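Local coordinates for putative citrate lyase, alfa subunit (Streptococcus mutans, PDB 2HJ0), which is a putative alpha subunit of citrate lyase, an alpha/beta protein of the CitF family that assembles here from two copies of the chain, at residues Phe290-Glu293 with Gln294-Asp298; Lys39-Lys42 with Pro43-Lys47; Pro108-Asp111 with His112-Gly116. All blocks are in the same frame, centred on the assembly; numbering follows the deposited sequence.

Contact 1. Residues Phe290-Glu293 with Gln294-Asp298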
# COMPACT_ATOMS: atom_id res chain seq x y z
N PHE A 290 34.70 -9.29 4.67
CA PHE A 290 35.19 -10.64 4.90
C PHE A 290 34.15 -11.67 4.50
O PHE A 290 34.48 -12.74 3.99
CB PHE A 290 35.58 -10.83 6.37
CG PHE A 290 36.59 -9.84 6.85
CD1 PHE A 290 36.19 -8.56 7.22
CD2 PHE A 290 37.94 -10.16 6.86
CE1 PHE A 290 37.13 -7.61 7.59
CE2 PHE A 290 38.89 -9.21 7.23
CZ PHE A 290 38.49 -7.94 7.59
N MSE A 291 32.89 -11.33 4.72
CA MSE A 291 31.80 -12.22 4.38
C MSE A 291 31.78 -12.47 2.87
O MSE A 291 31.71 -13.63 2.43
CB MSE A 291 30.48 -11.59 4.83
CG MSE A 291 29.50 -12.57 5.45
SE MSE A 291 27.80 -11.72 5.77
CE MSE A 291 28.36 -10.44 7.10
N ARG A 292 31.86 -11.39 2.09
CA ARG A 292 31.87 -11.45 0.63
C ARG A 292 32.97 -12.41 0.15
O ARG A 292 32.72 -13.31 -0.65
CB ARG A 292 32.11 -10.05 0.03
CG ARG A 292 31.99 -9.99 -1.49
CD ARG A 292 32.18 -8.58 -2.05
NE ARG A 292 33.58 -8.28 -2.27
CZ ARG A 292 34.23 -8.50 -3.41
NH1 ARG A 292 33.60 -9.02 -4.45
NH2 ARG A 292 35.53 -8.22 -3.50
N GLU A 293 34.19 -12.20 0.66
CA GLU A 293 35.33 -13.02 0.32
C GLU A 293 35.00 -14.50 0.51
O GLU A 293 35.24 -15.32 -0.38
CB GLU A 293 36.52 -12.64 1.21
CG GLU A 293 37.86 -13.21 0.78
CD GLU A 293 38.95 -13.02 1.84
OE1 GLU A 293 39.17 -11.86 2.26
OE2 GLU A 293 39.57 -14.03 2.24
N GLN A 294 34.44 -14.85 1.66
CA GLN A 294 34.09 -16.23 1.92
C GLN A 294 32.97 -16.70 1.02
O GLN A 294 32.93 -17.87 0.65
CB GLN A 294 33.66 -16.41 3.38
CG GLN A 294 34.74 -17.00 4.27
CD GLN A 294 34.88 -18.50 4.09
OE1 GLN A 294 35.06 -18.99 2.98
NE2 GLN A 294 34.80 -19.23 5.20
N MSE A 295 32.07 -15.80 0.66
CA MSE A 295 30.97 -16.18 -0.21
C MSE A 295 31.49 -16.42 -1.61
O MSE A 295 30.91 -17.21 -2.36
CB MSE A 295 29.91 -15.08 -0.26
CG MSE A 295 29.11 -14.92 1.02
SE MSE A 295 28.03 -13.30 1.01
CE MSE A 295 26.61 -13.92 -0.17
N ILE A 296 32.58 -15.74 -1.97
CA ILE A 296 33.18 -15.90 -3.28
C ILE A 296 33.97 -17.21 -3.31
O ILE A 296 33.84 -17.97 -4.26
CB ILE A 296 34.08 -14.69 -3.63
CG1 ILE A 296 33.22 -13.45 -3.84
CG2 ILE A 296 34.85 -14.97 -4.90
CD1 ILE A 296 34.01 -12.19 -4.07
N LYS A 297 34.77 -17.48 -2.28
CA LYS A 297 35.54 -18.73 -2.22
C LYS A 297 34.59 -19.88 -2.51
O LYS A 297 34.85 -20.73 -3.37
CB LYS A 297 36.16 -18.93 -0.83
CG LYS A 297 37.15 -17.84 -0.38
CD LYS A 297 37.78 -18.16 0.98
CE LYS A 297 38.61 -16.99 1.51
NZ LYS A 297 39.70 -16.57 0.57
N ASP A 298 33.48 -19.90 -1.77
CA ASP A 298 32.44 -20.90 -1.95
C ASP A 298 31.62 -20.31 -3.08
O ASP A 298 31.92 -19.22 -3.56
CB ASP A 298 31.58 -21.02 -0.68
CG ASP A 298 32.42 -21.27 0.58
OD1 ASP A 298 33.22 -22.23 0.58
OD2 ASP A 298 32.28 -20.51 1.56
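Ile296 brings its CD1 methyl over one face of the Arg292 guanidinium, one helical turn along the last part of helix 282-297, the helix of a beta-alpha-beta unit between strands 275-277 and 302-305. The two side chains run next to each other and point the same way. Arg292 leaves the backbone with CG anti to N (chi1 -173°), and the bend at its third torsion turns the flat group across the isoleucine; CD1 lies 3.8 Å from CZ of Arg292. A branched, apolar isoleucine suits this position because its methyl can lie against the flat face while NH1 still pairs with Glu319. Arg292 spends its charge there, in a salt bridge from NH1 to OE2 of that glutamate.

Main-chain bonds hold the turn together. Met295 N donates to Met291 O at 2.8 Å, and Lys297 N reaches Glu293 O at 2.9 Å. Met291 and Met295, both selenomethionines, occupy the buried side. Their long apolar chains suit this place: Met291 meets Ile264 of helix 251-265, and Met295 meets Phe274 and Ile300. Phe290 touches Glu258 and Ala261 of the same neighbouring helix.

Asp298 is the first residue to leave the helical conformation. Its N still bonds to Gln294 O at 3.2 Å, while its OD2 is hydrogen-bonded to Tyr270 OH.

On the exposed side Glu293 and Lys297, opposite charges four residues apart, lie alongside each other. The glutamate is extended and the lysine bends at its last torsion (chi4 -57°), which swings the ammonium group to the carboxylate. Their salt bridge joins Lys297 NZ to Glu293 OE2 at 3.0 Å, although as a hydrogen bond it is weak.

Contact 2. Residues Lys39-Lys42 with Pro43-Lys47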
# COMPACT_ATOMS: atom_id res chain seq x y z
N LYS A 39 -11.18 12.61 5.24
CA LYS A 39 -11.94 13.76 4.77
C LYS A 39 -11.99 13.67 3.25
O LYS A 39 -11.03 14.00 2.56
CB LYS A 39 -11.28 15.07 5.19
CG LYS A 39 -11.32 15.35 6.69
CD LYS A 39 -10.67 16.69 7.04
CE LYS A 39 -11.02 17.15 8.45
NZ LYS A 39 -10.44 18.51 8.73
N PRO A 40 -13.13 13.21 2.70
CA PRO A 40 -13.30 13.08 1.25
C PRO A 40 -12.98 14.36 0.52
O PRO A 40 -13.25 15.45 1.01
CB PRO A 40 -14.77 12.68 1.12
CG PRO A 40 -15.41 13.35 2.30
CD PRO A 40 -14.42 13.04 3.40
N VAL A 41 -12.40 14.24 -0.66
CA VAL A 41 -12.05 15.41 -1.43
C VAL A 41 -13.04 15.61 -2.58
O VAL A 41 -13.33 14.68 -3.32
CB VAL A 41 -10.61 15.29 -1.98
CG1 VAL A 41 -10.28 16.45 -2.88
CG2 VAL A 41 -9.61 15.24 -0.83
N LYS A 42 -13.56 16.83 -2.71
CA LYS A 42 -14.49 17.12 -3.79
C LYS A 42 -13.67 17.17 -5.06
O LYS A 42 -12.52 17.60 -5.05
CB LYS A 42 -15.18 18.46 -3.57
CG LYS A 42 -15.96 18.57 -2.28
CD LYS A 42 -16.39 19.99 -2.02
CE LYS A 42 -17.16 20.08 -0.72
NZ LYS A 42 -17.61 21.47 -0.42
N PRO A 43 -14.26 16.74 -6.18
CA PRO A 43 -13.57 16.74 -7.47
C PRO A 43 -12.95 18.08 -7.87
O PRO A 43 -12.05 18.12 -8.71
CB PRO A 43 -14.66 16.30 -8.43
CG PRO A 43 -15.89 16.83 -7.80
CD PRO A 43 -15.69 16.43 -6.37
N SER A 44 -13.41 19.17 -7.28
CA SER A 44 -12.87 20.47 -7.61
C SER A 44 -11.94 20.99 -6.51
O SER A 44 -11.45 22.11 -6.58
CB SER A 44 -13.99 21.49 -7.81
OG SER A 44 -14.52 21.89 -6.55
N ASP A 45 -11.70 20.18 -5.49
CA ASP A 45 -10.84 20.64 -4.41
C ASP A 45 -9.37 20.67 -4.78
O ASP A 45 -8.86 19.77 -5.45
CB ASP A 45 -11.00 19.77 -3.17
CG ASP A 45 -12.27 20.06 -2.41
OD1 ASP A 45 -12.76 21.22 -2.48
OD2 ASP A 45 -12.76 19.13 -1.72
N ASP A 46 -8.67 21.71 -4.34
CA ASP A 46 -7.25 21.84 -4.60
C ASP A 46 -6.51 21.38 -3.36
O ASP A 46 -6.74 21.91 -2.28
CB ASP A 46 -6.90 23.29 -4.90
CG ASP A 46 -5.63 23.42 -5.73
OD1 ASP A 46 -4.59 22.83 -5.34
OD2 ASP A 46 -5.69 24.11 -6.77
N LYS A 47 -5.63 20.39 -3.49
CA LYS A 47 -4.90 19.90 -2.32
C LYS A 47 -3.56 20.62 -2.09
O LYS A 47 -2.93 20.44 -1.05
CB LYS A 47 -4.69 18.38 -2.43
CG LYS A 47 -6.00 17.58 -2.52
CD LYS A 47 -5.81 16.11 -2.93
CE LYS A 47 -5.25 15.25 -1.81
NZ LYS A 47 -5.00 13.84 -2.23
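Lys42 and Asp45 close a type I beta turn through the hydrogen bond from Asp45 N to Lys42 O, 2.7 Å long. The turn lies in the loop between strands 37-38 and 48-49. Proline suits its second position, since the ring fixes phi near the -60° that this turn needs.

The aspartate side chain then folds back on the start of the turn. Because its CG stands beside its own backbone N (chi1 -76°), OD2 can accept from Lys42 N at 2.6 Å, the N-H coming in from above the carboxylate plane. The same oxygen lies 3.1 Å from Lys42 CB; CB and CG of Lys42 lie beside it, the two chains crossing at a slant. Val41 contributes a compact apolar branch: its CG1 sits 3.4 Å from Asp45 CB.

Lys47 sends its ammonium group to Tyr175 O, with a cation-pi contact to the same tyrosine, and to Lys360 O of the second subunit. Pro43 packs on Asn365 of that subunit.

Residues 42 and 45 are thus tied by two bonds of opposite direction, one through main chain and one through a carboxylate. Lys42 NZ, 5.3 Å from Asp45 OD1, probably adds a weak electrostatic attraction without forming a salt bridge.

Contact 3. Residues Pro108-Asp111 with His112-Gly116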
# COMPACT_ATOMS: atom_id res chain seq x y z
N PRO A 108 16.27 22.93 17.93
CA PRO A 108 15.19 23.89 18.20
C PRO A 108 14.07 23.32 19.07
O PRO A 108 13.36 24.06 19.73
CB PRO A 108 14.71 24.23 16.80
CG PRO A 108 15.98 24.21 16.02
CD PRO A 108 16.62 22.94 16.50
N LEU A 109 13.94 22.00 19.05
CA LEU A 109 12.92 21.31 19.84
C LEU A 109 13.04 21.68 21.31
O LEU A 109 12.03 21.90 21.98
CB LEU A 109 13.08 19.80 19.71
CG LEU A 109 11.84 18.93 19.63
CD1 LEU A 109 12.25 17.51 20.08
CD2 LEU A 109 10.72 19.44 20.51
N ILE A 110 14.27 21.76 21.82
CA ILE A 110 14.47 22.07 23.22
C ILE A 110 13.65 23.27 23.70
O ILE A 110 12.90 23.16 24.68
CB ILE A 110 15.96 22.29 23.53
CG1 ILE A 110 16.75 21.05 23.11
CG2 ILE A 110 16.15 22.52 25.02
CD1 ILE A 110 18.23 21.19 23.27
N ASP A 111 13.76 24.41 23.02
CA ASP A 111 12.98 25.58 23.42
C ASP A 111 11.48 25.33 23.36
O ASP A 111 10.74 25.79 24.23
CB ASP A 111 13.30 26.79 22.55
CG ASP A 111 14.60 27.47 22.96
OD1 ASP A 111 14.89 27.53 24.17
OD2 ASP A 111 15.31 27.97 22.06
N HIS A 112 11.02 24.60 22.34
CA HIS A 112 9.58 24.33 22.22
C HIS A 112 9.08 23.51 23.42
O HIS A 112 7.90 23.54 23.75
CB HIS A 112 9.28 23.56 20.93
CG HIS A 112 9.60 24.31 19.68
ND1 HIS A 112 9.01 25.52 19.37
CD2 HIS A 112 10.45 24.04 18.67
CE1 HIS A 112 9.49 25.95 18.22
NE2 HIS A 112 10.37 25.07 17.77
N ILE A 113 10.00 22.78 24.03
CA ILE A 113 9.67 21.96 25.19
C ILE A 113 9.57 22.88 26.40
O ILE A 113 8.57 22.86 27.13
CB ILE A 113 10.75 20.88 25.43
CG1 ILE A 113 10.78 19.90 24.25
CG2 ILE A 113 10.48 20.15 26.73
CD1 ILE A 113 11.81 18.80 24.38
N LYS A 114 10.60 23.70 26.60
CA LYS A 114 10.62 24.63 27.72
C LYS A 114 9.41 25.56 27.75
O LYS A 114 8.89 25.88 28.83
CB LYS A 114 11.92 25.44 27.68
CG LYS A 114 13.15 24.59 27.93
CD LYS A 114 14.42 25.40 27.87
CE LYS A 114 15.63 24.52 28.17
NZ LYS A 114 16.91 25.28 28.08
N ASN A 115 8.94 25.96 26.57
CA ASN A 115 7.79 26.87 26.45
C ASN A 115 6.44 26.17 26.35
O ASN A 115 5.42 26.80 26.03
CB ASN A 115 7.98 27.80 25.25
CG ASN A 115 9.22 28.63 25.36
OD1 ASN A 115 9.54 29.13 26.45
ND2 ASN A 115 9.95 28.81 24.25
N GLY A 116 6.43 24.87 26.60
CA GLY A 116 5.20 24.10 26.56
C GLY A 116 4.59 23.81 25.19
O GLY A 116 3.47 23.31 25.12
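Pro108 meets His112 across the first part of the contact: its carbonyl oxygen lies 3.1 Å from CD2 of the His112 imidazole, approaching the ring obliquely. Proline is well placed here, having no N-H to offer and a phi already close to the helical value. Leu109 follows, with CD2 crossing Ile113 and lying 3.8 Å from its CG1. Its carbonyl takes Ile113 N at 3.0 Å, and its CA stands at the edge of the His112 ring. Leucine and isoleucine are both buried, which suits their branched apolar chains.

Ile110 pairs instead with Lys114, the two chains running alongside in the same direction. The lysine is fully extended, and its CE reaches Ile110 CG2 at 3.8 Å, near the end of an exposed chain. Ile110 O accepts twice, from Lys114 N at 3.0 Å and from Ile113 N at the same length, the second from well above the carbonyl plane. Asp111, exposed, receives Asn115 N at its carbonyl with an N-H...O angle of 153°. Asp111 OD1 is 4.9 Å from Lys114 NZ, probably a mild attraction but no salt bridge. Asn115 is the first residue to leave helical geometry, and Gly116 continues with a positive phi, which suits glycine.

The helix, 109-114, belongs to the beta-alpha-beta unit of strands 95-99 and 118-123. Leu109 rests on Val118 and Val130, and Ile113 on Ile121 and Ile134, between strand 118-123 and helix 127-135, while His112 touches Ala88 of helix 79-89.

How the contacts relate
Along the chain the order is contact 2, contact 3, contact 1, and none touches another. Contacts 3 and 1 sit on helices of beta-alpha-beta units in two different mixed sheets: 108-116 beside strands 95-99 and 118-123 of one, 290-298 between strands 275-277 and 302-305 of the other. Their centres are about 51 Å apart, on opposite sides of the chain's centre. Contact 2 is a surface turn leading into strand 48-49, an edge strand, within this chain, of the sheet on which the contact 3 helix packs; these centres lie about 35 Å apart. Unlike the segments of contacts 1 and 3, the turn meets the second subunit, so it belongs to the dimer contact.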